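Local structure of predicted component of a thermophile-specific DNA repair system, contains a RAMP domain (Methanopyrus kandleri, 4N0L) at residues A173-H178 against V305-D310; G221-L226 against E269-A274; I320-L325 against A329-E334. The protein binds RNA as the Csm3 protein of a type III-A CRISPR system and may act as an endonuclease in antiviral defence. One frame throughout, in Å; residues are numbered along the deposited sequence.

Interaction 1 (A173-H178 against V305-D310); sequences AFRDAH and VTYLSD
Y307 reaches R175 with its phenolic oxygen, and its side chain can be followed atom by atom from the backbone to that point. CB sets off toward 173-178, and with CG anti to the backbone N (chi1 -176°) the ring is carried out over G225, a residue of the neighbouring strand 223-231. There Y307 CD1 lies 3.4 Å from G225 CA. The other ring carbons, from CG round to CZ, are only slightly farther from that atom; this narrow spread places the alpha carbon beneath the ring face. The tip, Y307 OH, then stands 3.3 Å from R175 NH1. R175 comes to it from just beyond strand 172-174 on a chain extended from CG to NE, and the two side chains cross at about a right angle. Guanidinium and ring planes are 36° apart, so the two groups are neither stacked nor perpendicular. The N-H direction is poor for a hydrogen bond despite the short separation. Behind the tyrosine, T306 OG1 bonds to E13 and T180, and D310 bonds to the backbone N of T181, tying 305-310 to the central strand 7-16 and to the start of helix 181-191. With 63 Å² buried in all, the chemistry is consistent with a loose polar approach at the surface, at most a weak electrostatic attraction, with the ring also resting on the glycine.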
ATOM      1  N   ALA A 173      -0.837   6.496  -2.229  1.00 22.96           N
ATOM      2  CA  ALA A 173       0.126   6.633  -3.310  1.00 26.10           C
ATOM      3  C   ALA A 173       1.538   6.495  -2.758  1.00 26.85           C
ATOM      4  O   ALA A 173       1.889   7.125  -1.759  1.00 24.85           O
ATOM      5  CB  ALA A 173      -0.046   7.966  -4.017  1.00 19.51           C
ATOM      6  N   PHE A 174       2.342   5.665  -3.414  1.00 21.44           N
ATOM      7  CA  PHE A 174       3.722   5.450  -3.005  1.00 19.04           C
ATOM      8  C   PHE A 174       4.666   6.254  -3.883  1.00 20.54           C
ATOM      9  O   PHE A 174       4.589   6.192  -5.108  1.00 22.94           O
ATOM     10  CB  PHE A 174       4.093   3.966  -3.077  1.00 21.99           C
ATOM     11  CG  PHE A 174       3.444   3.115  -2.020  1.00 25.41           C
ATOM     12  CD1 PHE A 174       4.196   2.600  -0.977  1.00 26.34           C
ATOM     13  CD2 PHE A 174       2.090   2.826  -2.069  1.00 28.73           C
ATOM     14  CE1 PHE A 174       3.611   1.814  -0.003  1.00 24.51           C
ATOM     15  CE2 PHE A 174       1.499   2.042  -1.097  1.00 29.75           C
ATOM     16  CZ  PHE A 174       2.261   1.536  -0.063  1.00 25.46           C
ATOM     17  N   ARG A 175       5.555   7.014  -3.258  1.00 23.72           N
ATOM     18  CA  ARG A 175       6.576   7.735  -4.005  1.00 30.18           C
ATOM     19  C   ARG A 175       7.640   6.750  -4.467  1.00 29.27           C
ATOM     20  O   ARG A 175       7.914   5.765  -3.777  1.00 22.59           O
ATOM     21  CB  ARG A 175       7.210   8.831  -3.147  1.00 41.21           C
ATOM     22  CG  ARG A 175       7.991   9.869  -3.933  1.00 55.11           C
ATOM     23  CD  ARG A 175       8.106  11.166  -3.155  1.00 67.90           C
ATOM     24  NE  ARG A 175       8.940  12.148  -3.843  1.00 78.42           N
ATOM     25  CZ  ARG A 175      10.268  12.103  -3.871  1.00 86.40           C
ATOM     26  NH1 ARG A 175      10.907  11.116  -3.259  1.00 89.90           N
ATOM     27  NH2 ARG A 175      10.955  13.035  -4.516  1.00 88.35           N
ATOM     28  N   ASP A 176       8.225   7.003  -5.633  1.00 29.25           N
ATOM     29  CA  ASP A 176       9.347   6.199  -6.098  1.00 26.68           C
ATOM     30  C   ASP A 176      10.439   6.216  -5.033  1.00 29.11           C
ATOM     31  O   ASP A 176      10.827   7.278  -4.548  1.00 26.08           O
ATOM     32  CB  ASP A 176       9.883   6.715  -7.436  1.00 25.36           C
ATOM     33  CG  ASP A 176       8.972   6.376  -8.601  1.00 32.00           C
ATOM     34  OD1 ASP A 176       8.046   5.559  -8.413  1.00 34.58           O
ATOM     35  OD2 ASP A 176       9.188   6.918  -9.707  1.00 34.69           O
ATOM     36  N   ALA A 177      10.906   5.030  -4.653  1.00 28.87           N
ATOM     37  CA  ALA A 177      11.902   4.905  -3.597  1.00 25.41           C
ATOM     38  C   ALA A 177      13.307   4.827  -4.179  1.00 27.17           C
ATOM     39  O   ALA A 177      13.710   3.800  -4.725  1.00 27.63           O
ATOM     40  CB  ALA A 177      11.612   3.682  -2.735  1.00 18.37           C
ATOM     41  N   HIS A 178      14.048   5.919  -4.050  1.00 26.73           N
ATOM     42  CA  HIS A 178      15.408   5.994  -4.564  1.00 27.14           C
ATOM     43  C   HIS A 178      16.403   5.828  -3.422  1.00 26.27           C
ATOM     44  O   HIS A 178      16.072   6.108  -2.270  1.00 21.40           O
ATOM     45  CB  HIS A 178      15.633   7.326  -5.288  1.00 27.92           C
ATOM     46  CG  HIS A 178      14.864   7.459  -6.563  1.00 29.27           C
ATOM     47  ND1 HIS A 178      15.364   7.048  -7.783  1.00 26.80           N
ATOM     48  CD2 HIS A 178      13.626   7.949  -6.818  1.00 30.81           C
ATOM     49  CE1 HIS A 178      14.474   7.284  -8.727  1.00 28.43           C
ATOM     50  NE2 HIS A 178      13.406   7.831  -8.166  1.00 32.48           N
ATOM     51  N   VAL A 305      17.382   6.418  10.423  1.00 31.05           N
ATOM     52  CA  VAL A 305      16.550   6.750   9.270  1.00 28.32           C
ATOM     53  C   VAL A 305      17.306   7.760   8.411  1.00 26.62           C
ATOM     54  O   VAL A 305      17.134   8.969   8.556  1.00 25.03           O
ATOM     55  CB  VAL A 305      15.178   7.328   9.682  1.00 26.74           C
ATOM     56  CG1 VAL A 305      14.302   7.544   8.454  1.00 20.39           C
ATOM     57  CG2 VAL A 305      14.479   6.404  10.670  1.00 23.83           C
ATOM     58  N   THR A 306      18.127   7.246   7.500  1.00 27.34           N
ATOM     59  CA  THR A 306      19.079   8.067   6.756  1.00 29.87           C
ATOM     60  C   THR A 306      18.426   9.013   5.754  1.00 31.69           C
ATOM     61  O   THR A 306      19.021  10.021   5.368  1.00 31.35           O
ATOM     62  CB  THR A 306      20.098   7.184   6.008  1.00 28.70           C
ATOM     63  OG1 THR A 306      19.462   6.546   4.894  1.00 30.38           O
ATOM     64  CG2 THR A 306      20.660   6.128   6.941  1.00 26.82           C
ATOM     65  N   TYR A 307      17.206   8.685   5.338  1.00 24.53           N
ATOM     66  CA  TYR A 307      16.495   9.468   4.333  1.00 22.60           C
ATOM     67  C   TYR A 307      16.223  10.887   4.810  1.00 28.03           C
ATOM     68  O   TYR A 307      16.160  11.818   4.005  1.00 29.82           O
ATOM     69  CB  TYR A 307      15.175   8.788   3.965  1.00 23.80           C
ATOM     70  CG  TYR A 307      14.395   9.472   2.858  1.00 28.89           C
ATOM     71  CD1 TYR A 307      15.006   9.815   1.658  1.00 31.36           C
ATOM     72  CD2 TYR A 307      13.043   9.757   3.008  1.00 31.90           C
ATOM     73  CE1 TYR A 307      14.289  10.424   0.638  1.00 27.91           C
ATOM     74  CE2 TYR A 307      12.319  10.367   1.998  1.00 29.84           C
ATOM     75  CZ  TYR A 307      12.948  10.698   0.814  1.00 31.55           C
ATOM     76  OH  TYR A 307      12.231  11.311  -0.190  1.00 35.21           O
ATOM     77  N   LEU A 308      16.067  11.045   6.121  1.00 26.10           N
ATOM     78  CA  LEU A 308      15.699  12.335   6.694  1.00 25.39           C
ATOM     79  C   LEU A 308      16.756  13.407   6.438  1.00 25.77           C
ATOM     80  O   LEU A 308      16.427  14.585   6.307  1.00 30.83           O
ATOM     81  CB  LEU A 308      15.440  12.199   8.195  1.00 18.66           C
ATOM     82  CG  LEU A 308      14.277  11.278   8.582  1.00 20.04           C
ATOM     83  CD1 LEU A 308      13.967  11.387  10.067  1.00 19.54           C
ATOM     84  CD2 LEU A 308      13.028  11.553   7.746  1.00 17.37           C
ATOM     85  N   SER A 309      18.018  12.999   6.351  1.00 23.21           N
ATOM     86  CA  SER A 309      19.105  13.951   6.123  1.00 28.85           C
ATOM     87  C   SER A 309      19.113  14.496   4.697  1.00 26.58           C
ATOM     88  O   SER A 309      19.731  15.525   4.426  1.00 31.44           O
ATOM     89  CB  SER A 309      20.459  13.303   6.432  1.00 33.35           C
ATOM     90  OG  SER A 309      20.586  12.997   7.810  1.00 38.31           O
ATOM     91  N   ASP A 310      18.421  13.813   3.792  1.00 27.63           N
ATOM     92  CA  ASP A 310      18.365  14.234   2.394  1.00 30.73           C
ATOM     93  C   ASP A 310      17.214  15.198   2.136  1.00 35.67           C
ATOM     94  O   ASP A 310      17.091  15.745   1.041  1.00 42.86           O
ATOM     95  CB  ASP A 310      18.231  13.021   1.470  1.00 31.73           C
ATOM     96  CG  ASP A 310      19.381  12.045   1.615  1.00 38.02           C
ATOM     97  OD1 ASP A 310      20.409  12.422   2.213  1.00 43.04           O
ATOM     98  OD2 ASP A 310      19.259  10.902   1.123  1.00 41.46           O
TER

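Interaction 2 (G221-L226 against E269-A274); sequences GSRFGL and EFRIAA
In the antiparallel sheet of this RRM-like fold, R223 and L226 of strand 223-231 meet R271, F270 and I272 of strand 268-278 across the strand that separates them, 7-16. The evidence is the spacing: the axes of the short segments approach to 8.5 Å, with N-to-C directions 47° apart, as suits strands that both pair with the same neighbour. Side chains alone therefore make the contact, arginines on one face of the sheet and apolar groups on the other. Two extended arginines bring R223 NH1 to 3.2 Å from R271 NH1. R223 presents the edge of its guanidinium to a face of R271, and the planes stand 87° apart. Acids surround the pair: R223 NH1 forms a salt bridge with E13, and R271 NH1 one with E304. R271 also grips E269 side-on, NE at 3.0 Å and NH2 at 3.2 Å from the single oxygen OE1, which lies in the guanidinium plane and should fix its rotation. A water accepts from R223 NH2 (3.1 Å) and R271 NH1 (3.0 Å), bridging the two cations. On the other face, where helix 238-255 packs against F270 and I272, L226 holds CG anti to its own N (chi1 -176°), which carries the branch toward 269-274: L226 CD2 sits at the ring edge, 3.8 Å from F270 CD2, and 4.1 Å from I272 CG1.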
ATOM      1  N   GLY A 221      21.477  -3.883   3.523  1.00 30.16           N
ATOM      2  CA  GLY A 221      21.650  -2.683   4.321  1.00 22.65           C
ATOM      3  C   GLY A 221      21.380  -1.409   3.543  1.00 25.48           C
ATOM      4  O   GLY A 221      21.363  -0.316   4.112  1.00 25.04           O
ATOM      5  N   SER A 222      21.170  -1.550   2.236  1.00 27.77           N
ATOM      6  CA  SER A 222      20.837  -0.412   1.384  1.00 26.11           C
ATOM      7  C   SER A 222      19.526   0.220   1.824  1.00 27.17           C
ATOM      8  O   SER A 222      18.643  -0.457   2.355  1.00 21.67           O
ATOM      9  CB  SER A 222      20.742  -0.838  -0.080  1.00 22.55           C
ATOM     10  OG  SER A 222      21.987  -1.324  -0.548  1.00 27.68           O
ATOM     11  N   ARG A 223      19.397   1.521   1.601  1.00 28.69           N
ATOM     12  CA  ARG A 223      18.242   2.242   2.106  1.00 24.88           C
ATOM     13  C   ARG A 223      17.632   3.139   1.038  1.00 25.52           C
ATOM     14  O   ARG A 223      18.334   3.877   0.346  1.00 25.93           O
ATOM     15  CB  ARG A 223      18.636   3.048   3.343  1.00 28.25           C
ATOM     16  CG  ARG A 223      18.995   2.164   4.532  1.00 30.48           C
ATOM     17  CD  ARG A 223      19.821   2.906   5.559  1.00 40.55           C
ATOM     18  NE  ARG A 223      20.426   2.003   6.535  1.00 47.55           N
ATOM     19  CZ  ARG A 223      19.990   1.847   7.780  1.00 47.23           C
ATOM     20  NH1 ARG A 223      18.940   2.535   8.208  1.00 44.51           N
ATOM     21  NH2 ARG A 223      20.607   1.005   8.600  1.00 47.96           N
ATOM     22  N   PHE A 224      16.314   3.047   0.901  1.00 26.71           N
ATOM     23  CA  PHE A 224      15.585   3.809  -0.099  1.00 21.07           C
ATOM     24  C   PHE A 224      14.546   4.687   0.579  1.00 20.42           C
ATOM     25  O   PHE A 224      13.879   4.255   1.519  1.00 22.94           O
ATOM     26  CB  PHE A 224      14.932   2.872  -1.122  1.00 22.41           C
ATOM     27  CG  PHE A 224      15.918   2.012  -1.872  1.00 26.54           C
ATOM     28  CD1 PHE A 224      16.473   0.882  -1.281  1.00 25.96           C
ATOM     29  CD2 PHE A 224      16.301   2.342  -3.162  1.00 25.12           C
ATOM     30  CE1 PHE A 224      17.386   0.098  -1.964  1.00 22.18           C
ATOM     31  CE2 PHE A 224      17.214   1.558  -3.852  1.00 30.19           C
ATOM     32  CZ  PHE A 224      17.758   0.435  -3.250  1.00 26.05           C
ATOM     33  N   GLY A 225      14.442   5.932   0.126  1.00 23.67           N
ATOM     34  CA  GLY A 225      13.510   6.884   0.702  1.00 23.49           C
ATOM     35  C   GLY A 225      12.076   6.400   0.675  1.00 23.45           C
ATOM     36  O   GLY A 225      11.611   5.881  -0.338  1.00 24.88           O
ATOM     37  N   LEU A 226      11.391   6.560   1.793  1.00 24.88           N
ATOM     38  CA  LEU A 226       9.997   6.183   1.908  1.00 25.72           C
ATOM     39  C   LEU A 226       9.130   7.397   2.203  1.00 25.06           C
ATOM     40  O   LEU A 226       9.186   7.972   3.275  1.00 19.97           O
ATOM     41  CB  LEU A 226       9.806   5.124   2.987  1.00 24.76           C
ATOM     42  CG  LEU A 226       8.391   4.574   3.125  1.00 24.82           C
ATOM     43  CD1 LEU A 226       7.978   3.806   1.882  1.00 20.17           C
ATOM     44  CD2 LEU A 226       8.276   3.694   4.351  1.00 26.19           C
ATOM     45  N   GLU A 269      12.651  -3.716   5.530  1.00 23.94           N
ATOM     46  CA  GLU A 269      12.095  -3.095   6.721  1.00 26.57           C
ATOM     47  C   GLU A 269      11.543  -1.734   6.338  1.00 26.80           C
ATOM     48  O   GLU A 269      12.219  -0.959   5.658  1.00 29.51           O
ATOM     49  CB  GLU A 269      13.157  -2.924   7.805  1.00 30.54           C
ATOM     50  CG  GLU A 269      13.812  -4.200   8.292  1.00 36.91           C
ATOM     51  CD  GLU A 269      15.062  -3.917   9.111  1.00 41.10           C
ATOM     52  OE1 GLU A 269      15.343  -2.727   9.376  1.00 31.69           O
ATOM     53  OE2 GLU A 269      15.768  -4.879   9.483  1.00 48.57           O
ATOM     54  N   PHE A 270      10.327  -1.430   6.770  1.00 19.34           N
ATOM     55  CA  PHE A 270       9.803  -0.081   6.606  1.00 22.93           C
ATOM     56  C   PHE A 270      10.023   0.719   7.881  1.00 23.72           C
ATOM     57  O   PHE A 270       9.273   0.588   8.848  1.00 27.44           O
ATOM     58  CB  PHE A 270       8.318  -0.111   6.239  1.00 20.39           C
ATOM     59  CG  PHE A 270       8.040  -0.750   4.909  1.00 20.13           C
ATOM     60  CD1 PHE A 270       7.681  -2.087   4.826  1.00 10.83           C
ATOM     61  CD2 PHE A 270       8.148  -0.014   3.738  1.00 23.21           C
ATOM     62  CE1 PHE A 270       7.430  -2.676   3.601  1.00 17.44           C
ATOM     63  CE2 PHE A 270       7.899  -0.596   2.509  1.00 22.74           C
ATOM     64  CZ  PHE A 270       7.539  -1.931   2.439  1.00 20.83           C
ATOM     65  N   ARG A 271      11.048   1.563   7.873  1.00 20.27           N
ATOM     66  CA  ARG A 271      11.376   2.361   9.044  1.00 18.33           C
ATOM     67  C   ARG A 271      10.663   3.699   8.927  1.00 23.22           C
ATOM     68  O   ARG A 271      11.098   4.589   8.199  1.00 24.43           O
ATOM     69  CB  ARG A 271      12.889   2.553   9.167  1.00 19.97           C
ATOM     70  CG  ARG A 271      13.639   1.264   9.473  1.00 21.90           C
ATOM     71  CD  ARG A 271      15.147   1.456   9.461  1.00 25.53           C
ATOM     72  NE  ARG A 271      15.843   0.233   9.858  1.00 33.95           N
ATOM     73  CZ  ARG A 271      16.985   0.202  10.538  1.00 35.19           C
ATOM     74  NH1 ARG A 271      17.585   1.330  10.893  1.00 37.28           N
ATOM     75  NH2 ARG A 271      17.536  -0.964  10.854  1.00 28.91           N
ATOM     76  N   ILE A 272       9.551   3.823   9.640  1.00 23.49           N
ATOM     77  CA  ILE A 272       8.671   4.972   9.496  1.00 22.83           C
ATOM     78  C   ILE A 272       8.861   5.929  10.664  1.00 20.97           C
ATOM     79  O   ILE A 272       8.507   5.620  11.802  1.00 20.21           O
ATOM     80  CB  ILE A 272       7.200   4.535   9.404  1.00 21.37           C
ATOM     81  CG1 ILE A 272       7.016   3.578   8.224  1.00 21.71           C
ATOM     82  CG2 ILE A 272       6.293   5.746   9.273  1.00 21.91           C
ATOM     83  CD1 ILE A 272       5.677   2.869   8.202  1.00 23.13           C
ATOM     84  N   ALA A 273       9.428   7.094  10.371  1.00 22.44           N
ATOM     85  CA  ALA A 273       9.819   8.041  11.407  1.00 20.49           C
ATOM     86  C   ALA A 273       8.661   8.923  11.864  1.00 25.52           C
ATOM     87  O   ALA A 273       8.616   9.340  13.024  1.00 27.20           O
ATOM     88  CB  ALA A 273      10.967   8.905  10.910  1.00 17.21           C
ATOM     89  N   ALA A 274       7.719   9.197  10.968  1.00 23.76           N
ATOM     90  CA  ALA A 274       6.634  10.112  11.298  1.00 22.55           C
ATOM     91  C   ALA A 274       5.408   9.963  10.406  1.00 28.59           C
ATOM     92  O   ALA A 274       5.509   9.569   9.241  1.00 25.26           O
ATOM     93  CB  ALA A 274       7.134  11.546  11.241  1.00 20.42           C
TER
HETATM   94  O   HOH W   1      20.516   1.860  11.539  1.00 39.48           O

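Interaction 3 (I320-L325 against A329-E334); sequences IRARDL and AYLRPE
L331 and L325 cross at about a right angle and meet through single methyls, L325 CD1 lying 4.1 Å from L331 CD1. Both place CG beside the backbone N, with chi1 near -63° for L331 and -49° for L325, and both point their CB toward the opposite segment. A322 fills the other part of the contact: A322 CB is 3.6 Å from L331 CG and equally far from Y330 C, resting on main chain and side chain at once. Y330 points its CB away from 320-325, and its side chain packs on R271 of strand 268-278. W336 of helix 333-338 adds its side chain to both leucines. The polar link between the segments runs through a water: it accepts from R323 N at 2.9 Å and gives a weak bond to A329 O. On the flank, D324 OD2 takes the backbone N-H of R321 at 3.0 Å, approached from above the carboxylate plane, while D297 bridges R321 and R323. The direct contact is thus apolar, an alanine methyl against a leucine branch and main chain with modest leucine-leucine packing beside it; it joins short helix 322-325 to the loop leading into helix 333-338, both held to strand 268-278 by backbone bonds.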
ATOM      1  N   ILE A 320       3.109  13.565  13.705  1.00 27.25           N
ATOM      2  CA  ILE A 320       3.210  12.531  14.727  1.00 23.47           C
ATOM      3  C   ILE A 320       4.514  11.762  14.555  1.00 30.05           C
ATOM      4  O   ILE A 320       4.670  10.995  13.605  1.00 32.98           O
ATOM      5  CB  ILE A 320       2.037  11.534  14.665  1.00 29.97           C
ATOM      6  CG1 ILE A 320       0.696  12.271  14.636  1.00 39.16           C
ATOM      7  CG2 ILE A 320       2.109  10.560  15.836  1.00 22.16           C
ATOM      8  CD1 ILE A 320       0.448  13.129  15.854  1.00 47.58           C
ATOM      9  N   ARG A 321       5.445  11.962  15.482  1.00 25.09           N
ATOM     10  CA  ARG A 321       6.749  11.318  15.409  1.00 22.68           C
ATOM     11  C   ARG A 321       6.761  10.033  16.216  1.00 25.09           C
ATOM     12  O   ARG A 321       6.028   9.901  17.197  1.00 29.42           O
ATOM     13  CB  ARG A 321       7.847  12.254  15.920  1.00 27.57           C
ATOM     14  CG  ARG A 321       8.043  13.510  15.093  1.00 28.42           C
ATOM     15  CD  ARG A 321       8.877  14.538  15.843  1.00 24.29           C
ATOM     16  NE  ARG A 321       9.317  15.611  14.957  1.00 25.25           N
ATOM     17  CZ  ARG A 321       8.611  16.708  14.710  1.00 26.55           C
ATOM     18  NH1 ARG A 321       9.082  17.636  13.888  1.00 28.48           N
ATOM     19  NH2 ARG A 321       7.426  16.873  15.281  1.00 28.70           N
ATOM     20  N   ALA A 322       7.579   9.079  15.788  1.00 23.48           N
ATOM     21  CA  ALA A 322       7.821   7.874  16.571  1.00 30.88           C
ATOM     22  C   ALA A 322       8.354   8.290  17.936  1.00 39.35           C
ATOM     23  O   ALA A 322       8.034   7.688  18.962  1.00 37.60           O
ATOM     24  CB  ALA A 322       8.800   6.957  15.865  1.00 25.66           C
ATOM     25  N   ARG A 323       9.180   9.333  17.915  1.00 46.08           N
ATOM     26  CA  ARG A 323       9.787   9.914  19.105  1.00 49.45           C
ATOM     27  C   ARG A 323       8.741  10.439  20.097  1.00 48.03           C
ATOM     28  O   ARG A 323       8.982  10.471  21.304  1.00 49.47           O
ATOM     29  CB  ARG A 323      10.745  11.030  18.663  1.00 49.93           C
ATOM     30  CG  ARG A 323      11.072  12.105  19.685  1.00 52.85           C
ATOM     31  CD  ARG A 323      12.014  13.135  19.068  1.00 52.49           C
ATOM     32  NE  ARG A 323      11.398  14.452  18.924  1.00 53.05           N
ATOM     33  CZ  ARG A 323      11.716  15.326  17.974  1.00 54.83           C
ATOM     34  NH1 ARG A 323      12.635  15.017  17.069  1.00 53.73           N
ATOM     35  NH2 ARG A 323      11.109  16.504  17.920  1.00 59.16           N
ATOM     36  N   ASP A 324       7.572  10.817  19.588  1.00 45.12           N
ATOM     37  CA  ASP A 324       6.468  11.256  20.443  1.00 44.51           C
ATOM     38  C   ASP A 324       5.792  10.092  21.164  1.00 43.69           C
ATOM     39  O   ASP A 324       5.213  10.272  22.234  1.00 46.07           O
ATOM     40  CB  ASP A 324       5.420  12.024  19.630  1.00 44.42           C
ATOM     41  CG  ASP A 324       5.984  13.263  18.971  1.00 47.75           C
ATOM     42  OD1 ASP A 324       6.942  13.847  19.519  1.00 45.70           O
ATOM     43  OD2 ASP A 324       5.460  13.660  17.910  1.00 50.27           O
ATOM     44  N   LEU A 325       5.853   8.907  20.568  1.00 41.87           N
ATOM     45  CA  LEU A 325       5.139   7.753  21.104  1.00 46.52           C
ATOM     46  C   LEU A 325       6.038   6.785  21.859  1.00 48.93           C
ATOM     47  O   LEU A 325       5.562   5.984  22.663  1.00 49.77           O
ATOM     48  CB  LEU A 325       4.436   6.999  19.976  1.00 49.66           C
ATOM     49  CG  LEU A 325       3.586   7.814  19.001  1.00 51.75           C
ATOM     50  CD1 LEU A 325       3.069   6.910  17.899  1.00 48.80           C
ATOM     51  CD2 LEU A 325       2.438   8.495  19.726  1.00 53.95           C
ATOM     52  N   ALA A 329      13.621   6.289  17.047  1.00 26.98           N
ATOM     53  CA  ALA A 329      13.724   7.219  15.931  1.00 27.77           C
ATOM     54  C   ALA A 329      12.672   6.883  14.877  1.00 30.37           C
ATOM     55  O   ALA A 329      12.262   7.742  14.096  1.00 31.17           O
ATOM     56  CB  ALA A 329      15.121   7.177  15.330  1.00 25.74           C
ATOM     57  N   TYR A 330      12.232   5.629  14.881  1.00 26.01           N
ATOM     58  CA  TYR A 330      11.236   5.145  13.934  1.00 26.83           C
ATOM     59  C   TYR A 330      10.412   4.026  14.561  1.00 31.93           C
ATOM     60  O   TYR A 330      10.849   3.387  15.516  1.00 30.78           O
ATOM     61  CB  TYR A 330      11.907   4.649  12.648  1.00 25.82           C
ATOM     62  CG  TYR A 330      12.701   3.365  12.813  1.00 26.86           C
ATOM     63  CD1 TYR A 330      12.085   2.120  12.710  1.00 26.83           C
ATOM     64  CD2 TYR A 330      14.064   3.400  13.086  1.00 29.82           C
ATOM     65  CE1 TYR A 330      12.806   0.949  12.868  1.00 28.68           C
ATOM     66  CE2 TYR A 330      14.794   2.232  13.245  1.00 28.52           C
ATOM     67  CZ  TYR A 330      14.159   1.011  13.136  1.00 29.95           C
ATOM     68  OH  TYR A 330      14.883  -0.148  13.292  1.00 30.34           O
ATOM     69  N   LEU A 331       9.222   3.786  14.020  1.00 34.38           N
ATOM     70  CA  LEU A 331       8.456   2.602  14.388  1.00 31.60           C
ATOM     71  C   LEU A 331       8.205   1.755  13.148  1.00 29.39           C
ATOM     72  O   LEU A 331       8.036   2.279  12.048  1.00 31.15           O
ATOM     73  CB  LEU A 331       7.132   2.979  15.059  1.00 29.13           C
ATOM     74  CG  LEU A 331       7.215   3.728  16.392  1.00 27.75           C
ATOM     75  CD1 LEU A 331       5.827   4.049  16.926  1.00 21.09           C
ATOM     76  CD2 LEU A 331       8.014   2.926  17.411  1.00 25.46           C
ATOM     77  N   ARG A 332       8.196   0.441  13.331  1.00 26.48           N
ATOM     78  CA  ARG A 332       7.887  -0.477  12.248  1.00 26.50           C
ATOM     79  C   ARG A 332       6.369  -0.493  12.049  1.00 28.15           C
ATOM     80  O   ARG A 332       5.635  -0.106  12.960  1.00 25.06           O
ATOM     81  CB  ARG A 332       8.437  -1.872  12.561  1.00 24.82           C
ATOM     82  CG  ARG A 332       9.962  -1.923  12.618  1.00 21.57           C
ATOM     83  CD  ARG A 332      10.580  -2.110  11.239  1.00 24.17           C
ATOM     84  NE  ARG A 332      10.225  -3.393  10.639  1.00 31.61           N
ATOM     85  CZ  ARG A 332      10.934  -4.509  10.786  1.00 32.01           C
ATOM     86  NH1 ARG A 332      10.534  -5.632  10.204  1.00 30.66           N
ATOM     87  NH2 ARG A 332      12.041  -4.502  11.515  1.00 28.83           N
ATOM     88  N   PRO A 333       5.896  -0.916  10.859  1.00 32.18           N
ATOM     89  CA  PRO A 333       4.460  -0.930  10.545  1.00 32.88           C
ATOM     90  C   PRO A 333       3.590  -1.532  11.649  1.00 31.24           C
ATOM     91  O   PRO A 333       2.589  -0.930  12.035  1.00 28.10           O
ATOM     92  CB  PRO A 333       4.395  -1.788   9.281  1.00 30.60           C
ATOM     93  CG  PRO A 333       5.686  -1.525   8.607  1.00 29.87           C
ATOM     94  CD  PRO A 333       6.705  -1.352   9.703  1.00 30.14           C
ATOM     95  N   GLU A 334       3.987  -2.693  12.159  1.00 30.91           N
ATOM     96  CA  GLU A 334       3.214  -3.389  13.182  1.00 36.83           C
ATOM     97  C   GLU A 334       3.196  -2.607  14.497  1.00 36.61           C
ATOM     98  O   GLU A 334       2.239  -2.691  15.270  1.00 35.59           O
ATOM     99  CB  GLU A 334       3.789  -4.789  13.406  1.00 43.30           C
ATOM    100  CG  GLU A 334       3.045  -5.631  14.426  1.00 55.09           C
ATOM    101  CD  GLU A 334       3.761  -6.932  14.731  1.00 65.10           C
ATOM    102  OE1 GLU A 334       4.888  -7.122  14.228  1.00 66.68           O
ATOM    103  OE2 GLU A 334       3.195  -7.764  15.474  1.00 70.06           O
TER
HETATM  104  O   HOH W   2      10.793  10.357  15.721  1.00 46.08           O

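From the N terminus, strand 7-16 comes first and becomes the middle of the sheet. Much later the chain reaches 173-178, which starts in edge strand 172-174, then 221-226; helix 238-255 follows before 269-274 closes interaction 2. Only at 305-310 is interaction 1 closed, so its loop of 126 residues encloses that of interaction 2. Interaction 3 comes afterwards in series, spanning just three residues. Backbone contacts connect all three: H178 O lies 2.9 Å from G225 N, a probable hydrogen bond between interactions 1 and 2, and A273 O lies 3.0 Å from A322 N between interactions 2 and 3. Together they run from one outermost strand, 172-174, to the other, 318-321.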